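Local coordinates for protein 6-phosphogluconate dehydratase (Shewanella oneidensis, PDB 2GP4) that dehydrates 6-phosphogluconate to 2-keto-3-deoxy-6-phosphogluconate, a step of the Entner-Doudoroff pathway, and is captured here as the apo form lacking its iron-sulfur cluster, at residues G119-V124 with M154-G159; L147-I152 with L181-L186. All blocks are in the same frame, centred on the assembly; numbering follows the deposited sequence.

Contact 1: G119-V124 with M154-G159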
loop_
_atom_site.group_PDB
_atom_site.type_symbol
_atom_site.label_atom_id
_atom_site.label_comp_id
_atom_site.label_asym_id
_atom_site.label_seq_id
_atom_site.Cartn_x
_atom_site.Cartn_y
_atom_site.Cartn_z
ATOM N N GLY A 119 -10.687 -2.993 16.297
ATOM C CA GLY A 119 -9.949 -3.996 15.523
ATOM C C GLY A 119 -9.289 -5.002 16.444
ATOM O O GLY A 119 -8.555 -4.619 17.351
ATOM N N SER A 120 -9.551 -6.287 16.212
ATOM C CA SER A 120 -9.112 -7.339 17.132
ATOM C C SER A 120 -8.616 -8.615 16.444
ATOM O O SER A 120 -8.879 -8.850 15.263
ATOM C CB SER A 120 -10.231 -7.670 18.129
ATOM O OG SER A 120 -11.454 -7.925 17.459
ATOM N N VAL A 121 -7.894 -9.429 17.210
ATOM C CA VAL A 121 -7.322 -10.683 16.732
ATOM C C VAL A 121 -8.007 -11.842 17.452
ATOM O O VAL A 121 -7.793 -12.057 18.646
ATOM C CB VAL A 121 -5.782 -10.733 16.981
ATOM C CG1 VAL A 121 -5.186 -12.058 16.516
ATOM C CG2 VAL A 121 -5.083 -9.564 16.308
ATOM N N ALA A 122 -8.849 -12.569 16.728
ATOM C CA ALA A 122 -9.527 -13.736 17.285
ATOM C C ALA A 122 -8.721 -14.992 16.976
ATOM O O ALA A 122 -8.165 -15.139 15.886
ATOM C CB ALA A 122 -10.941 -13.847 16.736
ATOM N N GLN A 123 -8.657 -15.903 17.936
ATOM C CA GLN A 123 -7.800 -17.078 17.795
ATOM C C GLN A 123 -8.574 -18.397 17.885
ATOM O O GLN A 123 -9.569 -18.500 18.609
ATOM C CB GLN A 123 -6.652 -17.013 18.803
ATOM C CG GLN A 123 -6.984 -16.305 20.128
ATOM C CD GLN A 123 -6.459 -14.866 20.229
ATOM O OE1 GLN A 123 -5.498 -14.480 19.554
ATOM N NE2 GLN A 123 -7.083 -14.074 21.095
ATOM N N VAL A 124 -8.112 -19.398 17.142
ATOM C CA VAL A 124 -8.879 -20.633 16.930
ATOM C C VAL A 124 -8.300 -21.849 17.669
ATOM O O VAL A 124 -7.084 -22.011 17.761
ATOM C CB VAL A 124 -9.037 -20.935 15.406
ATOM C CG1 VAL A 124 -9.818 -22.218 15.160
ATOM C CG2 VAL A 124 -9.724 -19.775 14.705
HETATM N N MSE A 154 3.172 -5.210 17.058
HETATM C CA MSE A 154 3.610 -5.662 18.371
HETATM C C MSE A 154 2.437 -6.158 19.200
HETATM O O MSE A 154 2.538 -7.186 19.872
HETATM C CB MSE A 154 4.353 -4.547 19.112
HETATM C CG MSE A 154 5.581 -4.083 18.386
HETATM SE SE MSE A 154 6.510 -2.644 19.297
HETATM C CE MSE A 154 8.029 -3.641 19.921
ATOM N N ALA A 155 1.328 -5.424 19.143
ATOM C CA ALA A 155 0.123 -5.795 19.885
ATOM C C ALA A 155 -0.451 -7.134 19.409
ATOM O O ALA A 155 -0.992 -7.890 20.207
ATOM C CB ALA A 155 -0.925 -4.682 19.808
ATOM N N THR A 156 -0.323 -7.409 18.111
ATOM C CA THR A 156 -0.709 -8.691 17.525
ATOM C C THR A 156 0.154 -9.814 18.097
ATOM O O THR A 156 -0.365 -10.863 18.503
ATOM C CB THR A 156 -0.614 -8.650 15.967
ATOM O OG1 THR A 156 -1.482 -7.625 15.470
ATOM C CG2 THR A 156 -1.015 -9.986 15.327
ATOM N N ALA A 157 1.464 -9.572 18.143
ATOM C CA ALA A 157 2.433 -10.524 18.688
ATOM C C ALA A 157 2.120 -10.888 20.136
ATOM O O ALA A 157 2.197 -12.055 20.506
ATOM C CB ALA A 157 3.849 -9.981 18.572
ATOM N N VAL A 158 1.755 -9.889 20.940
ATOM C CA VAL A 158 1.368 -10.121 22.335
ATOM C C VAL A 158 0.139 -11.031 22.433
ATOM O O VAL A 158 0.113 -11.958 23.251
ATOM C CB VAL A 158 1.091 -8.801 23.104
ATOM C CG1 VAL A 158 0.733 -9.094 24.557
ATOM C CG2 VAL A 158 2.283 -7.870 23.037
ATOM N N GLY A 159 -0.868 -10.763 21.601
ATOM C CA GLY A 159 -2.082 -11.579 21.566
ATOM C C GLY A 159 -1.793 -13.018 21.176
ATOM O O GLY A 159 -2.298 -13.958 21.793
#

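Contact 2: L147-I152 with L181-L186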
loop_
_atom_site.group_PDB
_atom_site.type_symbol
_atom_site.label_atom_id
_atom_site.label_comp_id
_atom_site.label_asym_id
_atom_site.label_seq_id
_atom_site.Cartn_x
_atom_site.Cartn_y
_atom_site.Cartn_z
ATOM N N LEU A 147 3.733 5.089 12.679
ATOM C CA LEU A 147 4.181 4.456 13.901
ATOM C C LEU A 147 3.161 3.494 14.499
ATOM O O LEU A 147 3.546 2.529 15.163
ATOM C CB LEU A 147 4.562 5.520 14.931
ATOM C CG LEU A 147 5.954 6.139 14.794
ATOM C CD1 LEU A 147 6.021 7.449 15.548
ATOM C CD2 LEU A 147 7.031 5.163 15.274
ATOM N N SER A 148 1.872 3.753 14.270
ATOM C CA SER A 148 0.809 2.877 14.773
ATOM C C SER A 148 0.786 1.496 14.110
ATOM O O SER A 148 0.293 0.536 14.699
ATOM C CB SER A 148 -0.563 3.538 14.637
ATOM O OG SER A 148 -0.916 3.699 13.277
ATOM N N ARG A 149 1.306 1.405 12.888
ATOM C CA ARG A 149 1.486 0.111 12.231
ATOM C C ARG A 149 2.419 -0.773 13.055
ATOM O O ARG A 149 2.131 -1.947 13.272
ATOM C CB ARG A 149 2.037 0.270 10.811
ATOM C CG ARG A 149 2.304 -1.056 10.108
ATOM C CD ARG A 149 3.145 -0.865 8.865
ATOM N NE ARG A 149 4.561 -0.666 9.180
ATOM C CZ ARG A 149 5.502 -0.366 8.286
ATOM N NH1 ARG A 149 5.199 -0.208 6.999
ATOM N NH2 ARG A 149 6.756 -0.211 8.689
ATOM N N GLU A 150 3.526 -0.193 13.516
ATOM C CA GLU A 150 4.493 -0.921 14.329
ATOM C C GLU A 150 3.867 -1.339 15.661
ATOM O O GLU A 150 4.100 -2.464 16.145
ATOM C CB GLU A 150 5.763 -0.090 14.549
ATOM C CG GLU A 150 6.445 0.386 13.249
ATOM C CD GLU A 150 6.986 -0.770 12.427
ATOM O OE1 GLU A 150 8.108 -1.231 12.723
ATOM O OE2 GLU A 150 6.288 -1.228 11.496
ATOM N N VAL A 151 3.053 -0.446 16.228
ATOM C CA VAL A 151 2.361 -0.720 17.484
ATOM C C VAL A 151 1.365 -1.868 17.310
ATOM O O VAL A 151 1.334 -2.776 18.139
ATOM C CB VAL A 151 1.682 0.545 18.065
ATOM C CG1 VAL A 151 0.921 0.213 19.353
ATOM C CG2 VAL A 151 2.714 1.630 18.325
ATOM N N ILE A 152 0.579 -1.830 16.230
ATOM C CA ILE A 152 -0.384 -2.904 15.877
ATOM C C ILE A 152 0.314 -4.263 15.690
ATOM O O ILE A 152 -0.167 -5.284 16.186
ATOM C CB ILE A 152 -1.223 -2.534 14.603
ATOM C CG1 ILE A 152 -2.211 -1.404 14.918
ATOM C CG2 ILE A 152 -1.977 -3.753 14.032
ATOM C CD1 ILE A 152 -2.641 -0.595 13.701
ATOM N N LEU A 181 -1.284 -5.808 11.261
ATOM C CA LEU A 181 -1.741 -7.159 11.593
ATOM C C LEU A 181 -0.931 -8.192 10.821
ATOM O O LEU A 181 -0.452 -9.165 11.406
ATOM C CB LEU A 181 -3.228 -7.324 11.288
ATOM C CG LEU A 181 -4.223 -6.553 12.155
ATOM C CD1 LEU A 181 -5.524 -6.322 11.385
ATOM C CD2 LEU A 181 -4.486 -7.276 13.482
ATOM N N LEU A 182 -0.756 -7.953 9.519
ATOM C CA LEU A 182 -0.012 -8.859 8.647
ATOM C C LEU A 182 1.407 -9.071 9.163
ATOM O O LEU A 182 1.834 -10.208 9.334
ATOM C CB LEU A 182 0.031 -8.340 7.202
ATOM C CG LEU A 182 -0.177 -9.335 6.042
ATOM C CD1 LEU A 182 0.285 -8.747 4.711
ATOM C CD2 LEU A 182 0.471 -10.693 6.268
ATOM N N ILE A 183 2.123 -7.974 9.408
ATOM C CA ILE A 183 3.484 -8.021 9.947
ATOM C C ILE A 183 3.536 -8.859 11.225
ATOM O O ILE A 183 4.356 -9.775 11.335
ATOM C CB ILE A 183 4.049 -6.602 10.223
ATOM C CG1 ILE A 183 4.239 -5.839 8.908
ATOM C CG2 ILE A 183 5.381 -6.685 10.975
ATOM C CD1 ILE A 183 4.406 -4.336 9.062
ATOM N N GLY A 184 2.653 -8.547 12.176
ATOM C CA GLY A 184 2.586 -9.276 13.440
ATOM C C GLY A 184 2.263 -10.742 13.233
ATOM O O GLY A 184 2.845 -11.610 13.882
ATOM N N ALA A 185 1.332 -11.013 12.320
ATOM C CA ALA A 185 0.919 -12.376 12.005
ATOM C C ALA A 185 2.079 -13.213 11.462
ATOM O O ALA A 185 2.220 -14.382 11.824
ATOM C CB ALA A 185 -0.224 -12.366 11.020
ATOM N N LEU A 186 2.913 -12.619 10.609
ATOM C CA LEU A 186 4.044 -13.352 10.035
ATOM C C LEU A 186 5.104 -13.780 11.062
ATOM O O LEU A 186 5.915 -14.668 10.782
ATOM C CB LEU A 186 4.660 -12.588 8.859
ATOM C CG LEU A 186 3.724 -12.419 7.654
ATOM C CD1 LEU A 186 4.193 -11.273 6.761
ATOM C CD2 LEU A 186 3.551 -13.724 6.861
#

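Contact 1: G119-V124 with M154-G159
Val121 and Thr156 make a light strand-on-helix contact in the N-terminal, largely helical domain, where the edge strand 120-124 rests against the later part of helix 145-160. Of the CA atoms, those of Val121 and Thr156 come nearest across the two segments, 7.0 Å apart. The touch is a methyl against a hydroxyl: Val121 CG2 lies 4.2 Å from Thr156 OG1, and the two side chains cross at about a right angle. With chi1 at -60°, Thr156 carries OG1 beside its own backbone N, from where the hydroxyl bonds to the carbonyl O of Ile152 one turn back, so Val121 meets an oxygen already engaged within the helix. The strand belongs to a three-stranded mixed sheet; it pairs antiparallel with strand 167-171, and this helix packs on the face to which Val121 and Gln123 turn. Farther along, the Gln123 chain bends at chi2 (-101°) and brings its amide to the end of the helical segment. There Gln123 OE1 stands 3.9 Å from the carbonyl O of Gly159; both are acceptors, and no hydrogen bond joins them. The amide nitrogen of Gln123 turns instead to weak hydrogen bonds with the carbonyl oxygens of Val128 and Pro129.

Contact 2: L147-I152 with L181-L186
Arg149 and Ile183 cross at about a right angle, the delta methyl of the isoleucine lying over one face of the guanidinium group. Ile183 CD1 is 3.7 Å from Arg149 NE and also meets the methylene carbons leading to it. The arginine chain runs extended until chi3, where a bend (78°) turns the head group alongside its neighbour Glu150. Arg149 grips that carboxylate side-on, with NE 2.9 Å and NH2 3.0 Å from the single oxygen Glu150 OE2, which lies nearly in the guanidinium plane. NE meets OE2 on its anti side, whereas NH2 comes from well above the carboxylate plane. At the other end of the interface Ile152 points at the neighbouring helix: its CG2 is 3.5 Å from the backbone N of Leu181 and 4.1 Å from Leu181 CG. The axes of segments 147-152 and 181-186 pass 8.6 Å apart, inclined at 35°. An alanine in place of Arg149 would remove the surface under the Ile183 methyl and would probably leave Glu150 OE2 without its mate in the buried interior. The arginine's terminal nitrogens also bond to Gly617 O and His326 ND1, and Glu150 OE1 to Ser620 N, so the buried ion pair probably ties helix 145-160 to helix 322-333 and to the C-terminal residues, while helix 179-186 contributes an apolar methyl.

Overall arrangement
Contacts 1 and 2 lie about 10 Å apart, centre to centre, on the same side of the chain's centre, and share helix 145-160: its earlier turns meet helix 179-186, its later turns strand 120-124. Along the sequence they interleave, in the order 119-124, 147-152, 154-159, 181-186. Leu181 bridges them, its CD2 lying 3.7 Å from Val121 CG2 and 3.6 Å from Thr156 OG1. Strand 167-171, helix 179-186 and strand 193-195 form a beta-alpha-beta crossover, with strand 120-124 antiparallel at the sheet's edge. The two helices and the small sheet therefore pack as one layered unit of the N-terminal family region, with contact 2 the more deeply buried.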